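Putative lipoprotein (Clostridium perfringens ATCC 13124, PDB 4R7R) is of unknown function but is probably a lipoprotein tethered to the outer face of the bacterial cell membrane. Local coordinates at residues Y9-L14 with I91-W96; L50-D55 with D109-F114; I59-L64 with D99-Y104; N66-K71 with D84-D89. All blocks are in the same frame, centred on the assembly; numbering follows the deposited sequence.

Contact 1 of 4, residues Y9-L14 with I91-W96; sequences YHTKNL and ITLYPW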
loop_
_atom_site.group_PDB
_atom_site.type_symbol
_atom_site.label_atom_id
_atom_site.label_comp_id
_atom_site.label_asym_id
_atom_site.label_seq_id
_atom_site.Cartn_x
_atom_site.Cartn_y
_atom_site.Cartn_z
ATOM N N TYR A 9 -6.268 -11.081 3.797
ATOM C CA TYR A 9 -7.665 -10.685 3.923
ATOM C C TYR A 9 -7.984 -9.319 3.315
ATOM O O TYR A 9 -8.891 -9.209 2.484
ATOM C CB TYR A 9 -8.089 -10.690 5.400
ATOM C CG TYR A 9 -9.546 -10.321 5.631
ATOM C CD1 TYR A 9 -9.920 -9.007 5.952
ATOM C CD2 TYR A 9 -10.555 -11.291 5.539
ATOM C CE1 TYR A 9 -11.257 -8.674 6.164
ATOM C CE2 TYR A 9 -11.902 -10.960 5.757
ATOM C CZ TYR A 9 -12.234 -9.657 6.063
ATOM O OH TYR A 9 -13.548 -9.331 6.267
ATOM N N HIS A 10 -7.248 -8.285 3.718
ATOM C CA HIS A 10 -7.625 -6.924 3.342
ATOM C C HIS A 10 -7.245 -6.618 1.905
ATOM O O HIS A 10 -7.890 -5.797 1.247
ATOM C CB HIS A 10 -6.982 -5.881 4.266
ATOM C CG HIS A 10 -7.584 -5.815 5.634
ATOM N ND1 HIS A 10 -8.941 -5.685 5.847
ATOM C CD2 HIS A 10 -7.010 -5.842 6.857
ATOM C CE1 HIS A 10 -9.175 -5.639 7.148
ATOM N NE2 HIS A 10 -8.019 -5.735 7.782
ATOM N N THR A 11 -6.188 -7.258 1.424
ATOM C CA THR A 11 -5.718 -7.027 0.054
ATOM C C THR A 11 -6.692 -7.604 -0.973
ATOM O O THR A 11 -6.955 -6.998 -2.005
ATOM C CB THR A 11 -4.325 -7.640 -0.168
ATOM O OG1 THR A 11 -3.428 -7.134 0.830
ATOM C CG2 THR A 11 -3.802 -7.311 -1.560
ATOM N N LYS A 12 -7.231 -8.777 -0.666
ATOM C CA LYS A 12 -8.248 -9.400 -1.498
ATOM C C LYS A 12 -9.483 -8.496 -1.616
ATOM O O LYS A 12 -10.062 -8.356 -2.699
ATOM C CB LYS A 12 -8.604 -10.775 -0.924
ATOM C CG LYS A 12 -9.922 -11.355 -1.386
ATOM C CD LYS A 12 -10.008 -12.825 -1.011
ATOM C CE LYS A 12 -8.769 -13.569 -1.498
ATOM N NZ LYS A 12 -8.997 -15.037 -1.627
ATOM N N ASN A 13 -9.866 -7.857 -0.513
ATOM C CA ASN A 13 -11.004 -6.951 -0.534
ATOM C C ASN A 13 -10.715 -5.689 -1.319
ATOM O O ASN A 13 -11.565 -5.209 -2.067
ATOM C CB ASN A 13 -11.436 -6.603 0.889
ATOM C CG ASN A 13 -12.196 -7.738 1.544
ATOM O OD1 ASN A 13 -12.706 -8.630 0.858
ATOM N ND2 ASN A 13 -12.271 -7.721 2.871
ATOM N N LEU A 14 -9.512 -5.159 -1.164
ATOM C CA LEU A 14 -9.137 -3.972 -1.903
ATOM C C LEU A 14 -9.096 -4.318 -3.380
ATOM O O LEU A 14 -9.622 -3.583 -4.222
ATOM C CB LEU A 14 -7.785 -3.439 -1.436
ATOM C CG LEU A 14 -7.293 -2.240 -2.243
ATOM C CD1 LEU A 14 -8.268 -1.086 -2.079
ATOM C CD2 LEU A 14 -5.886 -1.842 -1.823
ATOM N N ILE A 91 5.426 -3.401 3.700
ATOM C CA ILE A 91 4.279 -2.500 3.736
ATOM C C ILE A 91 3.164 -3.134 4.569
ATOM O O ILE A 91 3.184 -4.340 4.823
ATOM C CB ILE A 91 3.733 -2.185 2.322
ATOM C CG1 ILE A 91 2.994 -3.391 1.755
ATOM C CG2 ILE A 91 4.838 -1.758 1.355
ATOM C CD1 ILE A 91 2.191 -3.062 0.529
ATOM N N THR A 92 2.212 -2.319 5.020
ATOM C CA THR A 92 0.993 -2.831 5.632
ATOM C C THR A 92 -0.183 -2.228 4.882
ATOM O O THR A 92 -0.052 -1.176 4.249
ATOM C CB THR A 92 0.863 -2.498 7.136
ATOM O OG1 THR A 92 0.778 -1.077 7.322
ATOM C CG2 THR A 92 2.030 -3.081 7.937
ATOM N N LEU A 93 -1.329 -2.893 4.965
ATOM C CA LEU A 93 -2.479 -2.554 4.149
ATOM C C LEU A 93 -3.745 -2.871 4.942
ATOM O O LEU A 93 -3.898 -3.990 5.482
ATOM C CB LEU A 93 -2.440 -3.332 2.822
ATOM C CG LEU A 93 -3.359 -2.916 1.662
ATOM C CD1 LEU A 93 -2.833 -3.492 0.350
ATOM C CD2 LEU A 93 -4.806 -3.358 1.887
ATOM N N TYR A 94 -4.653 -1.895 5.010
ATOM C CA TYR A 94 -5.841 -2.038 5.838
ATOM C C TYR A 94 -6.886 -0.978 5.494
ATOM O O TYR A 94 -6.540 0.070 4.925
ATOM C CB TYR A 94 -5.457 -1.971 7.320
ATOM C CG TYR A 94 -4.675 -0.741 7.736
ATOM C CD1 TYR A 94 -5.322 0.353 8.294
ATOM C CD2 TYR A 94 -3.285 -0.684 7.591
ATOM C CE1 TYR A 94 -4.615 1.487 8.687
ATOM C CE2 TYR A 94 -2.571 0.429 7.983
ATOM C CZ TYR A 94 -3.236 1.517 8.534
ATOM O OH TYR A 94 -2.533 2.637 8.936
ATOM N N PRO A 95 -8.170 -1.256 5.809
ATOM C CA PRO A 95 -9.179 -0.222 5.570
ATOM C C PRO A 95 -8.936 0.922 6.536
ATOM O O PRO A 95 -8.421 0.695 7.645
ATOM C CB PRO A 95 -10.518 -0.937 5.834
ATOM C CG PRO A 95 -10.180 -2.143 6.638
ATOM C CD PRO A 95 -8.743 -2.498 6.360
ATOM N N TRP A 96 -9.287 2.136 6.123
ATOM C CA TRP A 96 -8.909 3.335 6.871
ATOM C C TRP A 96 -9.485 3.360 8.286
ATOM O O TRP A 96 -8.924 3.972 9.186
ATOM C CB TRP A 96 -9.364 4.582 6.115
ATOM C CG TRP A 96 -10.840 4.787 6.212
ATOM C CD1 TRP A 96 -11.821 3.970 5.708
ATOM C CD2 TRP A 96 -11.513 5.861 6.875
ATOM N NE1 TRP A 96 -13.057 4.479 6.011
ATOM C CE2 TRP A 96 -12.900 5.638 6.725
ATOM C CE3 TRP A 96 -11.077 6.990 7.576
ATOM C CZ2 TRP A 96 -13.860 6.509 7.248
ATOM C CZ3 TRP A 96 -12.034 7.863 8.098
ATOM C CH2 TRP A 96 -13.411 7.614 7.933
#
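His10 carries its CG opposite its own carbonyl carbon (chi1 -73°), which swings the imidazole off helix 9-17 and onto Pro95, while Leu93 holds CG opposite its backbone N (chi1 -166°) and sends both methyls from the strand toward the helix. The imidazole is sandwiched. Pro95 CD stands over one face, 3.3 Å from the centroid of the His10 ring, in a CH-pi contact; on the opposite face Tyr9 CD1 lies 3.4 Å above the plane. A proline CD, polarised by the adjoining nitrogen, suits such an electron-rich face. The ring's NE2 makes a weak hydrogen bond with Arg101 O.

Beside this pair Leu93 packs against the helix. Its CD1 meets Leu14 CD2 at 4.1 Å and Thr11 OG1 at 3.7 Å, and its CD2 lies 4.1 Å from His10 CB. Thr11 can turn its oxygen toward this apolar surface because that atom is hydrogen-bonded to Asp103 OD2. The contact is buried and held by van der Waals and CH-pi contact, with the short helical segment passing 7.6 Å from the strand axis at 63°. Helix 9-17 thus packs across strand 90-95, which lies in the sheet between strands 80-85 and 103-106.

Contact 2 of 4, residues L50-D55 with D109-F114; sequences LKSLKD and DIPNSF
Ser52, on segment 50-55, fits against Ile110, Pro111 and Phe114, and this is the close-packed part of the contact. Its CB is 3.9 Å from Pro111 CD, and its OG lies 3.8 Å from Phe114 CD2 and 4.0 Å from Ile110 CB. OG sits between the backbone N and the carbonyl carbon (chi1 78°), a setting that lets it hydrogen-bond back to Leu49 O, three residues earlier. A small side chain suits the place, since it lets the loop come close to the backbone here and the hydroxyl is already paired among apolar neighbours. Leu53 and Ile110 extend this patch side by side, pointing the same way, with Leu53 CD2 4.1 Å from Ile110 CG2.

The Lys54 side is looser and exposed. Lys54 CD comes only to 4.4 Å from Asp109 OD1, and the charged NZ remains 5.9 Å from that same oxygen, too far for a salt bridge. Asp109 instead hydrogen-bonds through OD2 to Asn57 ND2. Cohesion between the two segments therefore rests on van der Waals contact around Ser52 and Ile110, while the opposite charges of Lys54 and Asp109 probably add no more than a weak, solvent-screened attraction.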
loop_
_atom_site.group_PDB
_atom_site.type_symbol
_atom_site.label_atom_id
_atom_site.label_comp_id
_atom_site.label_asym_id
_atom_site.label_seq_id
_atom_site.Cartn_x
_atom_site.Cartn_y
_atom_site.Cartn_z
ATOM N N LEU A 50 -1.094 -4.966 -7.273
ATOM C CA LEU A 50 -1.978 -6.015 -6.777
ATOM C C LEU A 50 -1.970 -7.221 -7.715
ATOM O O LEU A 50 -2.018 -8.370 -7.267
ATOM C CB LEU A 50 -3.414 -5.489 -6.602
ATOM C CG LEU A 50 -3.660 -4.370 -5.574
ATOM C CD1 LEU A 50 -5.150 -4.112 -5.391
ATOM C CD2 LEU A 50 -2.998 -4.650 -4.220
ATOM N N LYS A 51 -1.906 -6.961 -9.016
ATOM C CA LYS A 51 -1.920 -8.038 -9.997
ATOM C C LYS A 51 -0.604 -8.812 -9.962
ATOM O O LYS A 51 -0.544 -9.970 -10.374
ATOM C CB LYS A 51 -2.176 -7.491 -11.406
ATOM C CG LYS A 51 -3.625 -7.087 -11.677
ATOM C CD LYS A 51 -3.734 -6.263 -12.965
ATOM C CE LYS A 51 -5.087 -6.434 -13.669
ATOM N NZ LYS A 51 -6.240 -5.871 -12.910
ATOM N N SER A 52 0.446 -8.166 -9.462
ATOM C CA SER A 52 1.770 -8.776 -9.450
ATOM C C SER A 52 2.016 -9.588 -8.162
ATOM O O SER A 52 2.957 -10.386 -8.089
ATOM C CB SER A 52 2.851 -7.703 -9.622
ATOM O OG SER A 52 3.074 -7.002 -8.402
ATOM N N LEU A 53 1.172 -9.385 -7.152
ATOM C CA LEU A 53 1.350 -10.083 -5.873
ATOM C C LEU A 53 1.138 -11.590 -5.980
ATOM O O LEU A 53 0.099 -12.064 -6.461
ATOM C CB LEU A 53 0.394 -9.538 -4.798
ATOM C CG LEU A 53 0.571 -8.081 -4.402
ATOM C CD1 LEU A 53 -0.397 -7.723 -3.288
ATOM C CD2 LEU A 53 2.007 -7.805 -4.017
ATOM N N LYS A 54 2.127 -12.334 -5.509
ATOM C CA LYS A 54 1.959 -13.759 -5.298
ATOM C C LYS A 54 1.660 -13.978 -3.816
ATOM O O LYS A 54 1.878 -13.085 -2.990
ATOM C CB LYS A 54 3.208 -14.524 -5.732
ATOM C CG LYS A 54 3.670 -14.216 -7.155
ATOM C CD LYS A 54 5.172 -14.458 -7.315
ATOM C CE LYS A 54 5.578 -14.644 -8.788
ATOM N NZ LYS A 54 5.495 -13.384 -9.604
ATOM N N ASP A 55 1.176 -15.165 -3.481
ATOM C CA ASP A 55 0.781 -15.485 -2.112
ATOM C C ASP A 55 1.938 -15.443 -1.108
ATOM O O ASP A 55 1.732 -15.162 0.073
ATOM C CB ASP A 55 0.119 -16.862 -2.076
ATOM C CG ASP A 55 -0.804 -17.093 -3.263
ATOM O OD1 ASP A 55 -2.047 -17.018 -3.084
ATOM O OD2 ASP A 55 -0.276 -17.345 -4.378
ATOM N N ASP A 109 10.269 -9.542 -4.082
ATOM C CA ASP A 109 10.271 -10.265 -5.357
ATOM C C ASP A 109 9.414 -9.622 -6.469
ATOM O O ASP A 109 9.431 -10.087 -7.605
ATOM C CB ASP A 109 9.830 -11.734 -5.146
ATOM C CG ASP A 109 8.420 -11.864 -4.566
ATOM O OD1 ASP A 109 8.004 -13.007 -4.248
ATOM O OD2 ASP A 109 7.723 -10.838 -4.416
ATOM N N ILE A 110 8.675 -8.563 -6.165
ATOM C CA ILE A 110 7.773 -8.009 -7.176
ATOM C C ILE A 110 8.550 -7.162 -8.173
ATOM O O ILE A 110 9.663 -6.732 -7.879
ATOM C CB ILE A 110 6.640 -7.169 -6.554
ATOM C CG1 ILE A 110 7.183 -5.854 -6.040
ATOM C CG2 ILE A 110 5.877 -7.970 -5.483
ATOM C CD1 ILE A 110 6.175 -4.781 -6.115
ATOM N N PRO A 111 7.982 -6.935 -9.367
ATOM C CA PRO A 111 8.742 -6.165 -10.364
ATOM C C PRO A 111 9.173 -4.779 -9.852
ATOM O O PRO A 111 8.428 -4.128 -9.092
ATOM C CB PRO A 111 7.760 -6.044 -11.532
ATOM C CG PRO A 111 6.848 -7.256 -11.384
ATOM C CD PRO A 111 6.713 -7.466 -9.907
ATOM N N ASN A 112 10.370 -4.345 -10.264
ATOM C CA ASN A 112 10.959 -3.106 -9.764
ATOM C C ASN A 112 10.053 -1.888 -9.948
ATOM O O ASN A 112 10.018 -0.996 -9.093
ATOM C CB ASN A 112 12.310 -2.842 -10.445
ATOM C CG ASN A 112 13.364 -3.871 -10.066
ATOM O OD1 ASN A 112 13.506 -4.231 -8.893
ATOM N ND2 ASN A 112 14.105 -4.358 -11.059
ATOM N N SER A 113 9.331 -1.851 -11.063
ATOM C CA SER A 113 8.434 -0.741 -11.365
ATOM C C SER A 113 7.380 -0.489 -10.284
ATOM O O SER A 113 7.005 0.659 -10.042
ATOM C CB SER A 113 7.727 -0.989 -12.697
ATOM O OG SER A 113 8.608 -0.721 -13.752
ATOM N N PHE A 114 6.918 -1.560 -9.643
ATOM C CA PHE A 114 5.842 -1.465 -8.665
ATOM C C PHE A 114 6.330 -1.412 -7.209
ATOM O O PHE A 114 5.525 -1.531 -6.296
ATOM C CB PHE A 114 4.869 -2.643 -8.836
ATOM C CG PHE A 114 4.557 -2.979 -10.277
ATOM C CD1 PHE A 114 4.419 -1.973 -11.233
ATOM C CD2 PHE A 114 4.430 -4.306 -10.683
ATOM C CE1 PHE A 114 4.150 -2.292 -12.574
ATOM C CE2 PHE A 114 4.165 -4.630 -12.016
ATOM C CZ PHE A 114 4.022 -3.622 -12.961
#

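Contact 3 of 4, residues I59-L64 with D99-Y104; sequences INEEAL and DVRKDY
Tyr104 lays one face of its ring against the backbone of Glu61 and Glu62. Glu61 CA stands over the centre, 3.8 Å from the ring centroid and 12° off the normal, in a CH-pi contact; Glu62 N lies above the same face, nearer the rim. Leu64 meets the ring edge, its CD2 4.2 Å from Tyr104 CE1. The Glu61 side chain then runs obliquely across the phenol, with CG 3.4 Å from Tyr104 CE2, and its carboxylate plane is turned 62° from the ring. The other flat pair belongs to the strand side: Arg101 points NH1 and NH2 end-on at one oxygen, Asp103 OD1, which lies in the guanidinium plane and 2.7 Å from Arg101 NH2.

Polar links tie the rest together. Ile59 N donates to Tyr104 O at 2.8 Å, and a water bridges Ile59 O and Tyr104 N. A second water donates to Glu61 OE2, 2.9 Å away, accepts from Lys102 N, and also bonds Tyr104 OH. A tyrosine suits this place because its flat ring packs on the loop backbone while its hydroxyl can meet a water. Strand 58-59 is an outermost strand of the sheet, beside strand 103-106, whose other neighbour is strand 90-95; Asp103 OD1 also accepts from His10 N of helix 9-17.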
loop_
_atom_site.group_PDB
_atom_site.type_symbol
_atom_site.label_atom_id
_atom_site.label_comp_id
_atom_site.label_asym_id
_atom_site.label_seq_id
_atom_site.Cartn_x
_atom_site.Cartn_y
_atom_site.Cartn_z
ATOM N N ILE A 59 3.024 -11.902 4.562
ATOM C CA ILE A 59 3.694 -12.446 5.737
ATOM C C ILE A 59 2.897 -12.198 7.021
ATOM O O ILE A 59 1.875 -11.508 7.007
ATOM C CB ILE A 59 5.101 -11.852 5.885
ATOM C CG1 ILE A 59 5.021 -10.334 6.087
ATOM C CG2 ILE A 59 5.920 -12.169 4.662
ATOM C CD1 ILE A 59 6.342 -9.677 6.299
ATOM N N ASN A 60 3.376 -12.762 8.124
ATOM C CA ASN A 60 2.728 -12.611 9.424
ATOM C C ASN A 60 2.940 -11.248 10.075
ATOM O O ASN A 60 3.835 -10.492 9.691
ATOM C CB ASN A 60 3.224 -13.699 10.377
ATOM C CG ASN A 60 2.819 -15.095 9.930
ATOM O OD1 ASN A 60 1.694 -15.535 10.171
ATOM N ND2 ASN A 60 3.740 -15.800 9.275
ATOM N N GLU A 61 2.106 -10.952 11.067
ATOM C CA GLU A 61 2.249 -9.756 11.888
ATOM C C GLU A 61 3.654 -9.630 12.441
ATOM O O GLU A 61 4.207 -10.592 12.970
ATOM C CB GLU A 61 1.259 -9.766 13.054
ATOM C CG GLU A 61 -0.127 -9.266 12.721
ATOM C CD GLU A 61 -0.879 -8.790 13.952
ATOM O OE1 GLU A 61 -0.406 -9.052 15.085
ATOM O OE2 GLU A 61 -1.940 -8.150 13.789
ATOM N N GLU A 62 4.218 -8.433 12.313
ATOM C CA GLU A 62 5.529 -8.110 12.859
ATOM C C GLU A 62 5.474 -6.882 13.755
ATOM O O GLU A 62 4.608 -6.024 13.584
ATOM C CB GLU A 62 6.526 -7.838 11.741
ATOM C CG GLU A 62 6.988 -9.044 10.957
ATOM C CD GLU A 62 8.131 -8.684 10.024
ATOM O OE1 GLU A 62 8.438 -7.474 9.913
ATOM O OE2 GLU A 62 8.728 -9.603 9.419
ATOM N N ALA A 63 6.411 -6.790 14.696
ATOM C CA ALA A 63 6.634 -5.545 15.435
ATOM C C ALA A 63 7.106 -4.474 14.456
ATOM O O ALA A 63 7.772 -4.784 13.470
ATOM C CB ALA A 63 7.649 -5.744 16.546
ATOM N N LEU A 64 6.764 -3.217 14.707
ATOM C CA LEU A 64 7.020 -2.195 13.696
ATOM C C LEU A 64 7.873 -1.047 14.201
ATOM O O LEU A 64 7.826 -0.709 15.377
ATOM C CB LEU A 64 5.698 -1.647 13.152
ATOM C CG LEU A 64 4.852 -2.610 12.318
ATOM C CD1 LEU A 64 3.458 -2.044 12.103
ATOM C CD2 LEU A 64 5.524 -2.923 10.980
ATOM N N ASP A 99 -7.957 -0.963 11.735
ATOM C CA ASP A 99 -6.570 -1.371 11.704
ATOM C C ASP A 99 -6.258 -2.355 12.829
ATOM O O ASP A 99 -5.106 -2.470 13.249
ATOM C CB ASP A 99 -5.648 -0.140 11.790
ATOM C CG ASP A 99 -5.704 0.578 13.162
ATOM O OD1 ASP A 99 -4.821 1.435 13.417
ATOM O OD2 ASP A 99 -6.609 0.305 13.990
ATOM N N VAL A 100 -7.275 -3.057 13.326
ATOM C CA VAL A 100 -7.023 -4.031 14.382
ATOM C C VAL A 100 -6.128 -5.139 13.851
ATOM O O VAL A 100 -5.310 -5.691 14.589
ATOM C CB VAL A 100 -8.327 -4.649 14.967
ATOM C CG1 VAL A 100 -9.115 -3.592 15.708
ATOM C CG2 VAL A 100 -9.176 -5.327 13.887
ATOM N N ARG A 101 -6.274 -5.455 12.569
ATOM C CA ARG A 101 -5.440 -6.474 11.953
ATOM C C ARG A 101 -5.101 -6.093 10.523
ATOM O O ARG A 101 -5.914 -6.228 9.604
ATOM C CB ARG A 101 -6.123 -7.835 11.988
ATOM C CG ARG A 101 -5.371 -8.902 11.231
ATOM C CD ARG A 101 -6.333 -9.649 10.321
ATOM N NE ARG A 101 -5.671 -10.451 9.292
ATOM C CZ ARG A 101 -5.304 -9.978 8.109
ATOM N NH1 ARG A 101 -4.724 -10.787 7.220
ATOM N NH2 ARG A 101 -5.520 -8.696 7.815
ATOM N N LYS A 102 -3.888 -5.597 10.346
ATOM C CA LYS A 102 -3.426 -5.182 9.040
ATOM C C LYS A 102 -2.926 -6.387 8.263
ATOM O O LYS A 102 -2.513 -7.373 8.863
ATOM C CB LYS A 102 -2.309 -4.145 9.180
ATOM C CG LYS A 102 -2.630 -3.038 10.157
ATOM C CD LYS A 102 -1.387 -2.273 10.555
ATOM C CE LYS A 102 -1.784 -1.058 11.374
ATOM N NZ LYS A 102 -0.626 -0.305 11.919
ATOM N N ASP A 103 -2.997 -6.310 6.936
ATOM C CA ASP A 103 -2.232 -7.184 6.048
ATOM C C ASP A 103 -0.738 -6.802 6.088
ATOM O O ASP A 103 -0.391 -5.614 6.123
ATOM C CB ASP A 103 -2.740 -7.074 4.603
ATOM C CG ASP A 103 -3.930 -7.991 4.295
ATOM O OD1 ASP A 103 -4.672 -8.445 5.214
ATOM O OD2 ASP A 103 -4.125 -8.243 3.085
ATOM N N TYR A 104 0.144 -7.794 6.069
ATOM C CA TYR A 104 1.579 -7.525 6.015
ATOM C C TYR A 104 2.139 -8.154 4.760
ATOM O O TYR A 104 1.928 -9.354 4.508
ATOM C CB TYR A 104 2.309 -8.068 7.259
ATOM C CG TYR A 104 1.945 -7.365 8.552
ATOM C CD1 TYR A 104 2.844 -6.488 9.173
ATOM C CD2 TYR A 104 0.696 -7.571 9.155
ATOM C CE1 TYR A 104 2.508 -5.836 10.371
ATOM C CE2 TYR A 104 0.342 -6.919 10.339
ATOM C CZ TYR A 104 1.250 -6.056 10.946
ATOM O OH TYR A 104 0.892 -5.418 12.118
HETATM O O HOH W 1 -0.737 -10.534 6.381
HETATM O O HOH W 2 -2.273 -5.660 12.427
#

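Contact 4 of 4, residues N66-K71 with D84-D89; sequences NKPLYK and DIYGDD
A classic beta bulge sets two residues, Leu69 and Tyr70, opposite the single Ile85 at the open end of the antiparallel hairpin made by strands 70-75 and 80-85. Ile85 O takes the Leu69 N-H at 2.6 Å and a weak bond from Tyr70 N at 3.4 Å. In return Ile85 N donates almost straight (173°) to Tyr70 O, at 2.8 Å. Just before the bulge Pro68, which has no N-H to pair, lies along the Tyr86 side chain, its CA 4.0 Å from the Tyr86 ring centroid in a CH-pi contact.

Tyr70 and Ile85 share one face of the sheet, where Ile85 meets Leu116 and the tyrosine ring lies against Cys120 and Gln121 of helix 116-125. Lys71 and Asp84 project from the other. The lysine chain bends at its end (chi4 73°), bringing NZ to the syn side of Asp84 OD1, 2.6 Å away, in a salt bridge. Further out, Tyr94 of strand 90-95 probably helps to position both charged groups: its OH is hydrogen-bonded to Lys71 NZ and to Asp84 OD2.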
loop_
_atom_site.group_PDB
_atom_site.type_symbol
_atom_site.label_atom_id
_atom_site.label_comp_id
_atom_site.label_asym_id
_atom_site.label_seq_id
_atom_site.Cartn_x
_atom_site.Cartn_y
_atom_site.Cartn_z
ATOM N N ASN A 66 8.736 2.865 14.726
ATOM C CA ASN A 66 7.796 3.846 15.253
ATOM C C ASN A 66 6.859 4.456 14.209
ATOM O O ASN A 66 5.732 4.785 14.521
ATOM C CB ASN A 66 8.559 4.960 15.965
ATOM C CG ASN A 66 7.840 5.448 17.204
ATOM O OD1 ASN A 66 6.921 6.259 17.121
ATOM N ND2 ASN A 66 8.254 4.950 18.364
ATOM N N LYS A 67 7.303 4.595 12.967
ATOM C CA LYS A 67 6.388 5.093 11.945
ATOM C C LYS A 67 6.832 4.762 10.527
ATOM O O LYS A 67 8.029 4.660 10.244
ATOM C CB LYS A 67 6.190 6.611 12.089
ATOM C CG LYS A 67 7.379 7.482 11.722
ATOM C CD LYS A 67 7.078 8.937 12.058
ATOM C CE LYS A 67 8.288 9.837 11.864
ATOM N NZ LYS A 67 7.934 11.262 12.150
ATOM N N PRO A 68 5.853 4.596 9.629
ATOM C CA PRO A 68 6.143 4.422 8.209
ATOM C C PRO A 68 6.973 5.567 7.659
ATOM O O PRO A 68 7.090 6.624 8.284
ATOM C CB PRO A 68 4.749 4.416 7.561
ATOM C CG PRO A 68 3.867 5.090 8.561
ATOM C CD PRO A 68 4.408 4.667 9.880
ATOM N N LEU A 69 7.550 5.345 6.487
ATOM C CA LEU A 69 8.184 6.410 5.751
ATOM C C LEU A 69 7.093 7.251 5.085
ATOM O O LEU A 69 7.122 8.486 5.101
ATOM C CB LEU A 69 9.155 5.827 4.721
ATOM C CG LEU A 69 10.296 5.018 5.355
ATOM C CD1 LEU A 69 11.220 4.475 4.285
ATOM C CD2 LEU A 69 11.086 5.835 6.396
ATOM N N TYR A 70 6.117 6.558 4.514
ATOM C CA TYR A 70 5.050 7.195 3.769
ATOM C C TYR A 70 3.722 6.518 4.054
ATOM O O TYR A 70 3.669 5.336 4.442
ATOM C CB TYR A 70 5.298 7.127 2.259
ATOM C CG TYR A 70 6.570 7.766 1.766
ATOM C CD1 TYR A 70 6.679 9.153 1.642
ATOM C CD2 TYR A 70 7.652 6.982 1.385
ATOM C CE1 TYR A 70 7.846 9.742 1.169
ATOM C CE2 TYR A 70 8.817 7.565 0.900
ATOM C CZ TYR A 70 8.908 8.942 0.798
ATOM O OH TYR A 70 10.068 9.508 0.332
ATOM N N LYS A 71 2.655 7.259 3.791
ATOM C CA LYS A 71 1.312 6.752 3.930
ATOM C C LYS A 71 0.569 7.006 2.622
ATOM O O LYS A 71 0.523 8.137 2.116
ATOM C CB LYS A 71 0.622 7.429 5.110
ATOM C CG LYS A 71 -0.274 6.534 5.927
ATOM C CD LYS A 71 -0.773 7.256 7.194
ATOM C CE LYS A 71 -1.662 6.339 8.005
ATOM N NZ LYS A 71 -0.877 5.281 8.675
ATOM N N ASP A 84 0.737 1.582 4.515
ATOM C CA ASP A 84 1.869 2.201 5.188
ATOM C C ASP A 84 3.160 1.687 4.547
ATOM O O ASP A 84 3.320 0.479 4.366
ATOM C CB ASP A 84 1.840 1.912 6.694
ATOM C CG ASP A 84 0.688 2.622 7.414
ATOM O OD1 ASP A 84 0.268 3.709 6.948
ATOM O OD2 ASP A 84 0.206 2.107 8.456
ATOM N N ILE A 85 4.071 2.592 4.187
ATOM C CA ILE A 85 5.330 2.184 3.562
ATOM C C ILE A 85 6.517 2.225 4.540
ATOM O O ILE A 85 6.870 3.291 5.060
ATOM C CB ILE A 85 5.647 3.083 2.343
ATOM C CG1 ILE A 85 4.432 3.169 1.406
ATOM C CG2 ILE A 85 6.888 2.589 1.621
ATOM C CD1 ILE A 85 3.933 1.819 0.969
ATOM N N TYR A 86 7.132 1.071 4.787
ATOM C CA TYR A 86 8.334 0.999 5.629
ATOM C C TYR A 86 9.596 0.697 4.820
ATOM O O TYR A 86 9.576 0.676 3.581
ATOM C CB TYR A 86 8.170 -0.066 6.713
ATOM C CG TYR A 86 6.985 0.191 7.600
ATOM C CD1 TYR A 86 7.122 0.892 8.796
ATOM C CD2 TYR A 86 5.724 -0.232 7.223
ATOM C CE1 TYR A 86 6.042 1.144 9.599
ATOM C CE2 TYR A 86 4.635 0.010 8.016
ATOM C CZ TYR A 86 4.796 0.698 9.206
ATOM O OH TYR A 86 3.689 0.934 9.980
ATOM N N GLY A 87 10.694 0.456 5.527
ATOM C CA GLY A 87 11.943 0.096 4.882
ATOM C C GLY A 87 11.933 -1.335 4.380
ATOM O O GLY A 87 11.013 -2.091 4.683
ATOM N N ASP A 88 12.943 -1.693 3.591
ATOM C CA ASP A 88 13.130 -3.068 3.127
ATOM C C ASP A 88 11.957 -3.648 2.359
ATOM O O ASP A 88 11.805 -4.867 2.328
ATOM C CB ASP A 88 13.425 -3.989 4.310
ATOM C CG ASP A 88 14.836 -3.844 4.817
ATOM O OD1 ASP A 88 15.546 -2.896 4.382
ATOM O OD2 ASP A 88 15.233 -4.690 5.653
ATOM N N ASP A 89 11.135 -2.786 1.765
ATOM C CA ASP A 89 10.022 -3.218 0.921
ATOM C C ASP A 89 8.905 -3.878 1.727
ATOM O O ASP A 89 8.063 -4.600 1.184
ATOM C CB ASP A 89 10.517 -4.162 -0.184
ATOM C CG ASP A 89 11.263 -3.425 -1.271
ATOM O OD1 ASP A 89 10.898 -2.255 -1.519
ATOM O OD2 ASP A 89 12.212 -3.998 -1.868
#

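In the fold
Contact 1 is the buried one and contact 4 partly so, while contacts 2 and 3 lie at the surface. Contacts 1, 3 and 4 all reach the same antiparallel sheet: 84-89 and 91-96 belong to neighbouring strands, as do 91-96 and 99-104. Contact 2 joins no strands; it ties segment 50-55, which continues from helix 45-52, to a loop and meets contact 1 through Thr11 CG2, 3.8 Å from Leu53 CD1. Chemistry follows the elements joined more than burial. Contacts 1 and 2 depend on side-chain packing, whereas 3 has one direct backbone bond and 4 a paired hairpin end; both add tyrosine-backbone contacts. Contact 3 uses bridging waters near the surface, contact 4 a direct salt bridge.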